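Local coordinates for multiple PDZ domain protein (Mus musculus, PDB 4XH7) that probably binds the C-terminal tails of partner proteins through its fourth PDZ domain, one of several in a multi-PDZ signalling scaffold, at residues S40-S45 with N94-L99; A12-K17 with T104-R109; G73-E78 with N83-N88. One frame throughout, in Å; residues are numbered along the deposited sequence.

Contact 1: residues S40-S45 with N94-L99; sequences SGLGIS and NILKEL
Leu42 points its CD1 methyl at the end of helix 89-97, where it overlaps the tip of Leu96: Leu42 CD1 and Leu96 CD2 lie 4.0 Å apart, the two side chains crossing at about a right angle. The same methyl reaches a second leucine a little past the helix, with Leu42 CD1 and Leu99 CD1 4.3 Å apart. One branch of Leu42 thus touches both leucines. Its first torsion turns CG opposite the carbonyl carbon (chi1 -62°), and CB already heads toward the helix, which carries the methyl across. Leu96 and Leu99 both rest on Val79 of strand 75-79, while Leu42 is flanked by Val64 of helix 63-67 and by Lys35, whose NZ also donates a hydrogen bond to Leu99 O. Gly41-Leu42-Gly43-Ile44 corresponds to the Gly-Leu-Gly-Phe carboxylate-binding loop of PDZ domains, and helix 89-97 to the second helix that walls the peptide groove. In other PDZ domains the leucines of this loop and helix border the pocket for the last side chain of a ligand, so Leu42 and Leu96 probably do so here. No hydrogen bond joins the two segments. The contact is purely aliphatic, methyl against methyl without directional bonds, and this chemistry is consistent with an apolar wall of the pocket for a ligand's last side chain, beside a loop whose backbone N-H groups would be expected to receive a carboxylate.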
ATOM      1  N   SER A  40      -1.634  -9.832 -14.246  1.00 57.66           N
ATOM      2  CA  SER A  40      -0.349  -9.173 -14.024  1.00 44.64           C
ATOM      3  C   SER A  40      -0.297  -8.534 -12.643  1.00 49.36           C
ATOM      4  O   SER A  40      -1.253  -8.636 -11.863  1.00 43.48           O
ATOM      5  CB  SER A  40      -0.078  -8.140 -15.102  1.00 39.92           C
ATOM      6  OG  SER A  40      -1.191  -7.279 -15.256  1.00 45.44           O
ATOM      7  N   GLY A  41       0.823  -7.888 -12.330  1.00 33.92           N
ATOM      8  CA  GLY A  41       1.054  -7.487 -10.965  1.00 32.03           C
ATOM      9  C   GLY A  41       1.035  -5.983 -10.762  1.00 28.66           C
ATOM     10  O   GLY A  41       0.535  -5.221 -11.570  1.00 30.26           O
ATOM     11  N   LEU A  42       1.610  -5.577  -9.648  1.00 25.28           N
ATOM     12  CA  LEU A  42       1.610  -4.184  -9.241  1.00 21.33           C
ATOM     13  C   LEU A  42       2.789  -3.351  -9.721  1.00 24.73           C
ATOM     14  O   LEU A  42       2.774  -2.124  -9.547  1.00 22.57           O
ATOM     15  CB  LEU A  42       1.581  -4.121  -7.704  1.00 22.36           C
ATOM     16  CG  LEU A  42       0.331  -4.739  -7.068  1.00 27.91           C
ATOM     17  CD1 LEU A  42       0.513  -4.921  -5.529  1.00 24.86           C
ATOM     18  CD2 LEU A  42      -0.892  -3.871  -7.367  1.00 26.97           C
ATOM     19  N   GLY A  43       3.825  -3.971 -10.277  1.00 23.88           N
ATOM     20  CA  GLY A  43       4.990  -3.186 -10.664  1.00 23.17           C
ATOM     21  C   GLY A  43       5.905  -2.735  -9.533  1.00 22.34           C
ATOM     22  O   GLY A  43       6.528  -1.664  -9.627  1.00 21.52           O
ATOM     23  N   ILE A  44       5.992  -3.532  -8.462  1.00 22.27           N
ATOM     24  CA  ILE A  44       6.887  -3.217  -7.342  1.00 19.61           C
ATOM     25  C   ILE A  44       7.697  -4.458  -6.962  1.00 24.01           C
ATOM     26  O   ILE A  44       7.249  -5.585  -7.178  1.00 28.10           O
ATOM     27  CB  ILE A  44       6.140  -2.764  -6.091  1.00 18.91           C
ATOM     28  CG1 ILE A  44       5.108  -3.826  -5.663  1.00 20.18           C
ATOM     29  CG2 ILE A  44       5.485  -1.397  -6.351  1.00 25.11           C
ATOM     30  CD1 ILE A  44       4.366  -3.426  -4.375  1.00 24.85           C
ATOM     31  N   SER A  45       8.893  -4.251  -6.425  1.00 22.88           N
ATOM     32  CA  SER A  45       9.552  -5.360  -5.738  1.00 22.50           C
ATOM     33  C   SER A  45       9.470  -5.087  -4.265  1.00 21.24           C
ATOM     34  O   SER A  45       9.360  -3.922  -3.842  1.00 22.96           O
ATOM     35  CB  SER A  45      11.002  -5.518  -6.152  1.00 26.19           C
ATOM     36  OG  SER A  45      11.743  -4.368  -5.850  1.00 27.24           O
ATOM     37  N   ASN A  94       0.684 -13.847  -0.901  1.00 24.19           N
ATOM     38  CA  ASN A  94      -0.551 -14.424  -1.412  1.00 24.60           C
ATOM     39  C   ASN A  94      -1.671 -13.400  -1.496  1.00 29.04           C
ATOM     40  O   ASN A  94      -2.406 -13.368  -2.479  1.00 29.16           O
ATOM     41  CB  ASN A  94      -0.987 -15.602  -0.567  1.00 26.71           C
ATOM     42  CG  ASN A  94      -0.231 -16.863  -0.905  1.00 25.45           C
ATOM     43  OD1 ASN A  94       0.369 -16.967  -1.962  1.00 31.40           O
ATOM     44  ND2 ASN A  94      -0.251 -17.822  -0.004  1.00 25.26           N
ATOM     45  N   ILE A  95      -1.776 -12.532  -0.496  1.00 22.75           N
ATOM     46  CA  ILE A  95      -2.796 -11.485  -0.547  1.00 24.92           C
ATOM     47  C   ILE A  95      -2.563 -10.573  -1.774  1.00 29.05           C
ATOM     48  O   ILE A  95      -3.499 -10.275  -2.521  1.00 29.38           O
ATOM     49  CB  ILE A  95      -2.812 -10.649   0.754  1.00 22.26           C
ATOM     50  CG1 ILE A  95      -3.422 -11.461   1.922  1.00 24.38           C
ATOM     51  CG2 ILE A  95      -3.646  -9.368   0.536  1.00 25.86           C
ATOM     52  CD1 ILE A  95      -3.069 -10.960   3.348  1.00 22.79           C
ATOM     53  N   LEU A  96      -1.327 -10.123  -2.008  1.00 22.44           N
ATOM     54  CA  LEU A  96      -1.050  -9.245  -3.149  1.00 23.83           C
ATOM     55  C   LEU A  96      -1.358  -9.955  -4.476  1.00 29.41           C
ATOM     56  O   LEU A  96      -1.898  -9.355  -5.415  1.00 28.46           O
ATOM     57  CB  LEU A  96       0.409  -8.765  -3.136  1.00 24.33           C
ATOM     58  CG  LEU A  96       0.747  -7.907  -1.910  1.00 22.26           C
ATOM     59  CD1 LEU A  96       2.239  -7.645  -1.857  1.00 25.23           C
ATOM     60  CD2 LEU A  96      -0.011  -6.574  -1.922  1.00 22.95           C
ATOM     61  N   LYS A  97      -1.017 -11.236  -4.559  1.00 26.26           N
ATOM     62  CA  LYS A  97      -1.234 -11.970  -5.824  1.00 25.58           C
ATOM     63  C   LYS A  97      -2.704 -12.090  -6.186  1.00 30.64           C
ATOM     64  O   LYS A  97      -3.058 -12.153  -7.367  1.00 38.13           O
ATOM     65  CB  LYS A  97      -0.627 -13.376  -5.743  1.00 33.94           C
ATOM     66  CG  LYS A  97       0.878 -13.386  -5.910  1.00 37.45           C
ATOM     67  N   GLU A  98      -3.561 -12.152  -5.186  1.00 29.04           N
ATOM     68  CA  GLU A  98      -4.983 -12.405  -5.382  1.00 28.97           C
ATOM     69  C   GLU A  98      -5.805 -11.145  -5.591  1.00 30.03           C
ATOM     70  O   GLU A  98      -7.035 -11.206  -5.659  1.00 32.76           O
ATOM     71  CB  GLU A  98      -5.551 -13.160  -4.179  1.00 34.51           C
ATOM     72  CG  GLU A  98      -5.033 -14.592  -4.044  1.00 42.05           C
ATOM     73  N   LEU A  99      -5.141  -9.997  -5.631  1.00 28.26           N
ATOM     74  CA  LEU A  99      -5.855  -8.735  -5.793  1.00 28.79           C
ATOM     75  C   LEU A  99      -6.545  -8.646  -7.157  1.00 26.68           C
ATOM     76  O   LEU A  99      -6.002  -9.090  -8.162  1.00 30.41           O
ATOM     77  CB  LEU A  99      -4.884  -7.557  -5.638  1.00 27.94           C
ATOM     78  CG  LEU A  99      -4.465  -7.356  -4.184  1.00 26.27           C
ATOM     79  CD1 LEU A  99      -3.345  -6.357  -4.145  1.00 29.13           C
ATOM     80  CD2 LEU A  99      -5.665  -6.880  -3.358  1.00 25.71           C
TER

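Contact 2: residues A12-K17 with T104-R109; sequences AALLTK and TMVCCR
Leu14 drives its CD1 methyl from helix 5-22 onto strand 102-110, where it sits against two branches at once: Leu14 CD1 lies 3.6 Å from Val106 CG2 and 3.8 Å from Thr104 CG2. The second methyl joins in more loosely, with Leu14 CD2 4.1 Å from Val106 CG2. Thr104 turns its methyl opposite the backbone N, which places carbon rather than hydroxyl before the leucine. The first torsion of Leu14 (chi1 -105°) departs from the staggered positions, perhaps because of the close packing on the strand. Behind the tight part, Val106 also packs on Trp18 of the same helix and on Ile28 of strand 26-34. Away from the strand the helix is looser: Ala13 and Thr16 are exposed in the isolated chain, and Thr16 OG1 turns back to donate to Ala12 O at 3.0 Å; it reaches that oxygen from the face opposite the one used by Thr16 N, so the carbonyl accepts twice. Lys17 runs extended alongside the contact to a salt bridge from NZ to Glu78 OE2 on the neighbouring strand, an oxygen that Trp18 NE1 also bonds. On the far face of the strand, Met105 and Cys107 turn inward to Leu76 and Leu70. One leucine laid over two residues two apart on the same face of the strand is plain helix-on-sheet packing, and it docks an N-terminal helix, an addition to the canonical two-helix PDZ fold, against the outer face of the antiparallel sheet.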
ATOM      1  N   ALA A  12     -10.394   9.720   3.601  1.00 27.17           N
ATOM      2  CA  ALA A  12     -10.051  10.320   4.881  1.00 28.14           C
ATOM      3  C   ALA A  12     -10.194   9.370   6.056  1.00 30.88           C
ATOM      4  O   ALA A  12      -9.406   9.428   6.985  1.00 30.16           O
ATOM      5  CB  ALA A  12     -10.899  11.548   5.138  1.00 34.51           C
ATOM      6  N   ALA A  13     -11.215   8.520   6.034  1.00 27.52           N
ATOM      7  CA  ALA A  13     -11.427   7.565   7.105  1.00 35.34           C
ATOM      8  C   ALA A  13     -10.299   6.531   7.128  1.00 29.08           C
ATOM      9  O   ALA A  13      -9.829   6.164   8.201  1.00 30.70           O
ATOM     10  CB  ALA A  13     -12.775   6.892   6.942  1.00 39.62           C
ATOM     11  N   LEU A  14      -9.857   6.096   5.950  1.00 29.64           N
ATOM     12  CA  LEU A  14      -8.722   5.176   5.836  1.00 24.84           C
ATOM     13  C   LEU A  14      -7.451   5.781   6.421  1.00 25.47           C
ATOM     14  O   LEU A  14      -6.755   5.133   7.214  1.00 27.19           O
ATOM     15  CB  LEU A  14      -8.479   4.787   4.383  1.00 27.80           C
ATOM     16  CG  LEU A  14      -8.897   3.416   3.913  1.00 36.85           C
ATOM     17  CD1 LEU A  14      -8.236   3.199   2.568  1.00 39.63           C
ATOM     18  CD2 LEU A  14      -8.520   2.341   4.930  1.00 34.59           C
ATOM     19  N   LEU A  15      -7.125   7.008   6.006  1.00 27.37           N
ATOM     20  CA  LEU A  15      -6.019   7.746   6.594  1.00 25.66           C
ATOM     21  C   LEU A  15      -6.140   7.803   8.116  1.00 25.67           C
ATOM     22  O   LEU A  15      -5.179   7.576   8.861  1.00 25.66           O
ATOM     23  CB  LEU A  15      -5.984   9.169   6.040  1.00 25.11           C
ATOM     24  CG  LEU A  15      -5.640   9.190   4.569  1.00 25.29           C
ATOM     25  CD1 LEU A  15      -5.926  10.573   3.974  1.00 29.05           C
ATOM     26  CD2 LEU A  15      -4.161   8.807   4.406  1.00 26.85           C
ATOM     27  N   THR A  16      -7.334   8.147   8.584  1.00 23.73           N
ATOM     28  CA  THR A  16      -7.534   8.353   9.990  1.00 24.49           C
ATOM     29  C   THR A  16      -7.351   7.058  10.767  1.00 25.13           C
ATOM     30  O   THR A  16      -6.734   7.061  11.822  1.00 26.68           O
ATOM     31  CB  THR A  16      -8.941   8.949  10.251  1.00 31.46           C
ATOM     32  OG1 THR A  16      -8.951  10.311   9.814  1.00 36.19           O
ATOM     33  CG2 THR A  16      -9.256   8.933  11.692  1.00 32.95           C
ATOM     34  N   LYS A  17      -7.872   5.961  10.222  1.00 26.37           N
ATOM     35  CA  LYS A  17      -7.719   4.649  10.824  1.00 26.08           C
ATOM     36  C   LYS A  17      -6.256   4.313  11.056  1.00 23.20           C
ATOM     37  O   LYS A  17      -5.854   3.871  12.136  1.00 23.47           O
ATOM     38  CB  LYS A  17      -8.361   3.584   9.920  1.00 25.38           C
ATOM     39  CG  LYS A  17      -8.150   2.133  10.403  1.00 31.35           C
ATOM     40  CD  LYS A  17      -8.634   1.154   9.316  1.00 34.45           C
ATOM     41  CE  LYS A  17      -8.216  -0.274   9.616  1.00 38.87           C
ATOM     42  NZ  LYS A  17      -8.714  -1.187   8.553  1.00 41.35           N
ATOM     43  N   THR A 104      -6.891  -0.458  -3.694  1.00 23.02           N
ATOM     44  CA  THR A 104      -6.622   0.671  -2.823  1.00 22.63           C
ATOM     45  C   THR A 104      -5.546   0.251  -1.843  1.00 24.21           C
ATOM     46  O   THR A 104      -5.778  -0.651  -1.053  1.00 24.45           O
ATOM     47  CB  THR A 104      -7.894   1.088  -2.062  1.00 27.75           C
ATOM     48  OG1 THR A 104      -8.862   1.521  -3.035  1.00 29.92           O
ATOM     49  CG2 THR A 104      -7.591   2.250  -1.079  1.00 25.69           C
ATOM     50  N   MET A 105      -4.386   0.905  -1.895  1.00 21.71           N
ATOM     51  CA  MET A 105      -3.240   0.501  -1.087  1.00 20.75           C
ATOM     52  C   MET A 105      -3.073   1.518  -0.020  1.00 19.68           C
ATOM     53  O   MET A 105      -3.115   2.715  -0.320  1.00 24.47           O
ATOM     54  CB  MET A 105      -1.963   0.442  -1.934  1.00 20.30           C
ATOM     55  CG  MET A 105      -2.051  -0.550  -3.065  1.00 27.16           C
ATOM     56  SD  MET A 105      -0.473  -0.656  -3.959  1.00 29.51           S
ATOM     57  CE  MET A 105       0.612  -1.181  -2.618  1.00 24.13           C
ATOM     58  N   VAL A 106      -2.847   1.088   1.223  1.00 16.74           N
ATOM     59  CA  VAL A 106      -2.462   2.022   2.267  1.00 17.86           C
ATOM     60  C   VAL A 106      -1.047   1.687   2.671  1.00 21.79           C
ATOM     61  O   VAL A 106      -0.759   0.523   2.985  1.00 21.50           O
ATOM     62  CB  VAL A 106      -3.363   1.927   3.531  1.00 22.19           C
ATOM     63  CG1 VAL A 106      -2.924   2.976   4.623  1.00 21.56           C
ATOM     64  CG2 VAL A 106      -4.849   2.060   3.156  1.00 22.76           C
ATOM     65  N   CYS A 107      -0.178   2.695   2.668  1.00 19.05           N
ATOM     66  CA  CYS A 107       1.228   2.522   3.077  1.00 19.45           C
ATOM     67  C   CYS A 107       1.640   3.598   4.041  1.00 17.88           C
ATOM     68  O   CYS A 107       0.883   4.543   4.294  1.00 18.53           O
ATOM     69  CB  CYS A 107       2.180   2.601   1.876  1.00 17.08           C
ATOM     70  SG  CYS A 107       1.893   1.315   0.614  1.00 23.75           S
ATOM     71  N   CYS A 108       2.850   3.491   4.589  1.00 17.80           N
ATOM     72  CA  CYS A 108       3.363   4.620   5.392  1.00 16.50           C
ATOM     73  C   CYS A 108       4.849   4.789   5.248  1.00 19.13           C
ATOM     74  O   CYS A 108       5.553   3.927   4.682  1.00 19.40           O
ATOM     75  CB  CYS A 108       3.011   4.449   6.878  1.00 18.34           C
ATOM     76  SG  CYS A 108       3.755   2.988   7.635  1.00 20.88           S
ATOM     77  N   ARG A 109       5.333   5.953   5.661  1.00 17.16           N
ATOM     78  CA  ARG A 109       6.792   6.182   5.689  1.00 20.96           C
ATOM     79  C   ARG A 109       7.101   6.928   6.994  1.00 21.49           C
ATOM     80  O   ARG A 109       6.256   7.639   7.498  1.00 19.76           O
ATOM     81  CB  ARG A 109       7.286   6.953   4.440  1.00 20.60           C
ATOM     82  CG  ARG A 109       6.614   8.325   4.208  1.00 24.69           C
ATOM     83  CD  ARG A 109       7.068   8.915   2.828  1.00 21.94           C
ATOM     84  NE  ARG A 109       6.450   8.197   1.730  1.00 22.79           N
ATOM     85  CZ  ARG A 109       5.524   8.677   0.910  1.00 25.18           C
ATOM     86  NH1 ARG A 109       5.037   7.890  -0.041  1.00 21.88           N
ATOM     87  NH2 ARG A 109       5.106   9.936   1.019  1.00 26.62           N
TER

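Contact 3: residues G73-E78 with N83-N88; sequences GDELLE and NLLGEN
Leu84 and Leu85 both offer their backbone N-H to the carbonyl of Leu77. The bond from Leu84 N to Leu77 O is short, 2.8 Å, and fairly straight (162°), though the donor stands above the carbonyl plane. The one from Leu85 N to Leu77 O is longer, 3.3 Å, and more bent, and comes from the same face. Around this fork the leucines pack. Leu84 CD1 lies 3.9 Å from Leu76 CB, and Leu85 CB runs beside Leu77 CD2 at 4.2 Å, the two chains pointing the same way. Glu75, extended, brings OE1 to 3.2 Å from Leu85 CD1, a tight approach; that oxygen has its polar partner in His52. At the strand end Glu78 and Asn83 form an antiparallel, non-hydrogen-bonded pair, and Leu77 and Glu78 make a classic beta bulge opposite Val106. One shell out, Asn83 steadies the turn: with CG opposite its backbone N (chi1 178°), its ND2 donates to Leu85 O at 2.9 Å and to Glu87 OE1 at 2.8 Å, both partners close to the amide plane. With alanine in place of this asparagine, the Leu85 carbonyl and the Glu87 carboxylate would probably lose their shared donor, leaving the type II turn from Leu84 to Glu87 freer to shift. Asn88 then caps helix 89-97 through Asp91 N. The Leu77 carbonyl, set among largely buried leucines, is gripped by two N-H groups; together with the Asn83 amide and its two acceptors, they are likely to hold the turn between strand 82-83 and helix 89-97 in place.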
ATOM      1  N   GLY A  73      10.912   2.334  -0.161  1.00 22.40           N
ATOM      2  CA  GLY A  73      11.019   2.532   1.264  1.00 21.85           C
ATOM      3  C   GLY A  73       9.671   2.542   1.957  1.00 23.59           C
ATOM      4  O   GLY A  73       9.633   2.355   3.162  1.00 20.47           O
ATOM      5  N   ASP A  74       8.581   2.729   1.217  1.00 17.86           N
ATOM      6  CA  ASP A  74       7.272   2.782   1.907  1.00 17.28           C
ATOM      7  C   ASP A  74       6.900   1.415   2.485  1.00 18.02           C
ATOM      8  O   ASP A  74       7.150   0.375   1.861  1.00 20.84           O
ATOM      9  CB  ASP A  74       6.170   3.243   0.953  1.00 19.10           C
ATOM     10  CG  ASP A  74       6.258   4.729   0.622  1.00 26.01           C
ATOM     11  OD1 ASP A  74       7.064   5.464   1.244  1.00 24.33           O
ATOM     12  OD2 ASP A  74       5.511   5.172  -0.281  1.00 25.95           O
ATOM     13  N   GLU A  75       6.264   1.427   3.656  1.00 16.58           N
ATOM     14  CA  GLU A  75       5.832   0.193   4.293  1.00 16.74           C
ATOM     15  C   GLU A  75       4.404  -0.128   3.898  1.00 18.25           C
ATOM     16  O   GLU A  75       3.532   0.729   3.965  1.00 20.21           O
ATOM     17  CB  GLU A  75       5.943   0.306   5.812  1.00 17.54           C
ATOM     18  CG  GLU A  75       5.487  -0.997   6.473  1.00 18.33           C
ATOM     19  CD  GLU A  75       5.774  -1.090   7.958  1.00 24.43           C
ATOM     20  OE1 GLU A  75       5.483  -2.183   8.514  1.00 23.03           O
ATOM     21  OE2 GLU A  75       6.237  -0.099   8.601  1.00 25.59           O
ATOM     22  N   LEU A  76       4.136  -1.391   3.548  1.00 17.52           N
ATOM     23  CA  LEU A  76       2.782  -1.817   3.180  1.00 20.34           C
ATOM     24  C   LEU A  76       1.920  -2.038   4.419  1.00 19.51           C
ATOM     25  O   LEU A  76       2.333  -2.761   5.309  1.00 20.72           O
ATOM     26  CB  LEU A  76       2.833  -3.120   2.399  1.00 16.56           C
ATOM     27  CG  LEU A  76       3.618  -3.037   1.097  1.00 25.68           C
ATOM     28  CD1 LEU A  76       3.580  -4.441   0.477  1.00 29.71           C
ATOM     29  CD2 LEU A  76       2.999  -2.067   0.148  1.00 32.25           C
ATOM     30  N   LEU A  77       0.729  -1.435   4.462  1.00 17.32           N
ATOM     31  CA  LEU A  77      -0.167  -1.611   5.619  1.00 16.68           C
ATOM     32  C   LEU A  77      -1.461  -2.385   5.347  1.00 17.09           C
ATOM     33  O   LEU A  77      -1.847  -3.243   6.147  1.00 19.15           O
ATOM     34  CB  LEU A  77      -0.544  -0.255   6.233  1.00 18.50           C
ATOM     35  CG  LEU A  77       0.658   0.562   6.706  1.00 18.10           C
ATOM     36  CD1 LEU A  77       0.166   1.937   7.153  1.00 18.99           C
ATOM     37  CD2 LEU A  77       1.437  -0.163   7.815  1.00 18.87           C
ATOM     38  N   GLU A  78      -2.119  -2.095   4.229  1.00 19.23           N
ATOM     39  CA  GLU A  78      -3.448  -2.617   3.946  1.00 20.84           C
ATOM     40  C   GLU A  78      -3.685  -2.585   2.432  1.00 21.80           C
ATOM     41  O   GLU A  78      -3.218  -1.664   1.734  1.00 22.04           O
ATOM     42  CB  GLU A  78      -4.508  -1.783   4.667  1.00 23.63           C
ATOM     43  CG  GLU A  78      -5.925  -2.275   4.461  1.00 29.95           C
ATOM     44  CD  GLU A  78      -6.959  -1.332   5.082  1.00 30.45           C
ATOM     45  OE1 GLU A  78      -7.784  -0.789   4.317  1.00 38.62           O
ATOM     46  OE2 GLU A  78      -6.960  -1.187   6.323  1.00 33.62           O
ATOM     47  N   ASN A  83      -5.626  -6.493   5.948  1.00 23.28           N
ATOM     48  CA  ASN A  83      -4.435  -6.094   6.690  1.00 21.82           C
ATOM     49  C   ASN A  83      -3.166  -6.769   6.198  1.00 21.93           C
ATOM     50  O   ASN A  83      -3.165  -7.981   5.944  1.00 21.40           O
ATOM     51  CB  ASN A  83      -4.603  -6.436   8.175  1.00 24.12           C
ATOM     52  CG  ASN A  83      -3.376  -6.076   8.973  1.00 23.87           C
ATOM     53  OD1 ASN A  83      -3.098  -4.902   9.140  1.00 25.45           O
ATOM     54  ND2 ASN A  83      -2.597  -7.078   9.419  1.00 21.31           N
ATOM     55  N   LEU A  84      -2.081  -5.995   6.094  1.00 19.71           N
ATOM     56  CA  LEU A  84      -0.789  -6.571   5.798  1.00 18.63           C
ATOM     57  C   LEU A  84       0.209  -6.390   6.937  1.00 18.31           C
ATOM     58  O   LEU A  84       1.183  -7.145   7.034  1.00 20.80           O
ATOM     59  CB  LEU A  84      -0.213  -5.952   4.506  1.00 19.98           C
ATOM     60  CG  LEU A  84      -1.057  -6.112   3.246  1.00 17.92           C
ATOM     61  CD1 LEU A  84      -0.447  -5.253   2.114  1.00 20.38           C
ATOM     62  CD2 LEU A  84      -1.120  -7.563   2.854  1.00 22.14           C
ATOM     63  N   LEU A  85       0.022  -5.367   7.783  1.00 17.66           N
ATOM     64  CA  LEU A  85       0.982  -5.113   8.849  1.00 18.58           C
ATOM     65  C   LEU A  85       1.096  -6.274   9.827  1.00 22.02           C
ATOM     66  O   LEU A  85       0.107  -6.750  10.365  1.00 21.27           O
ATOM     67  CB  LEU A  85       0.602  -3.830   9.605  1.00 20.21           C
ATOM     68  CG  LEU A  85       1.526  -3.487  10.779  1.00 22.05           C
ATOM     69  CD1 LEU A  85       2.961  -3.236  10.271  1.00 21.21           C
ATOM     70  CD2 LEU A  85       0.990  -2.263  11.478  1.00 21.28           C
ATOM     71  N   GLY A  86       2.314  -6.763  10.019  1.00 19.80           N
ATOM     72  CA  GLY A  86       2.545  -7.801  11.008  1.00 20.32           C
ATOM     73  C   GLY A  86       2.218  -9.205  10.533  1.00 20.82           C
ATOM     74  O   GLY A  86       2.347 -10.151  11.324  1.00 24.13           O
ATOM     75  N   GLU A  87       1.817  -9.349   9.268  1.00 17.45           N
ATOM     76  CA  GLU A  87       1.528 -10.654   8.701  1.00 19.60           C
ATOM     77  C   GLU A  87       2.813 -11.354   8.254  1.00 24.67           C
ATOM     78  O   GLU A  87       3.867 -10.729   8.119  1.00 23.66           O
ATOM     79  CB  GLU A  87       0.541 -10.529   7.511  1.00 20.61           C
ATOM     80  CG  GLU A  87      -0.808  -9.789   7.813  1.00 21.43           C
ATOM     81  CD  GLU A  87      -1.754 -10.519   8.789  1.00 36.13           C
ATOM     82  OE1 GLU A  87      -2.736  -9.890   9.266  1.00 31.18           O
ATOM     83  OE2 GLU A  87      -1.544 -11.714   9.065  1.00 33.95           O
ATOM     84  N   ASN A  88       2.756 -12.668   8.047  1.00 20.71           N
ATOM     85  CA  ASN A  88       3.963 -13.357   7.602  1.00 18.16           C
ATOM     86  C   ASN A  88       4.175 -13.229   6.100  1.00 17.68           C
ATOM     87  O   ASN A  88       3.294 -12.759   5.369  1.00 20.62           O
ATOM     88  CB  ASN A  88       3.962 -14.842   8.051  1.00 19.35           C
ATOM     89  CG  ASN A  88       2.871 -15.693   7.389  1.00 25.23           C
ATOM     90  OD1 ASN A  88       2.664 -15.650   6.182  1.00 25.12           O
ATOM     91  ND2 ASN A  88       2.204 -16.512   8.196  1.00 24.00           N
TER

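Along the chain the three contacts enclose one another: contact 3 (73-78 with 83-88) lies between the halves of contact 1, and contact 1 between those of contact 2. Contacts 1 and 2, about 18 Å apart between centres, sit on opposite sides of the chain's centre; the centre of contact 3 is about 13 Å and about 11 Å from theirs, and it touches both. It meets contact 1 through Ile95 and Leu96 against Leu76 and Leu84, and contact 2 through neighbouring strands 75-79 and 102-110, with a salt bridge from Arg109 to Asp74. The sheet therefore connects the N-terminal helix on one side to the probable peptide groove by helix 89-97 on the other.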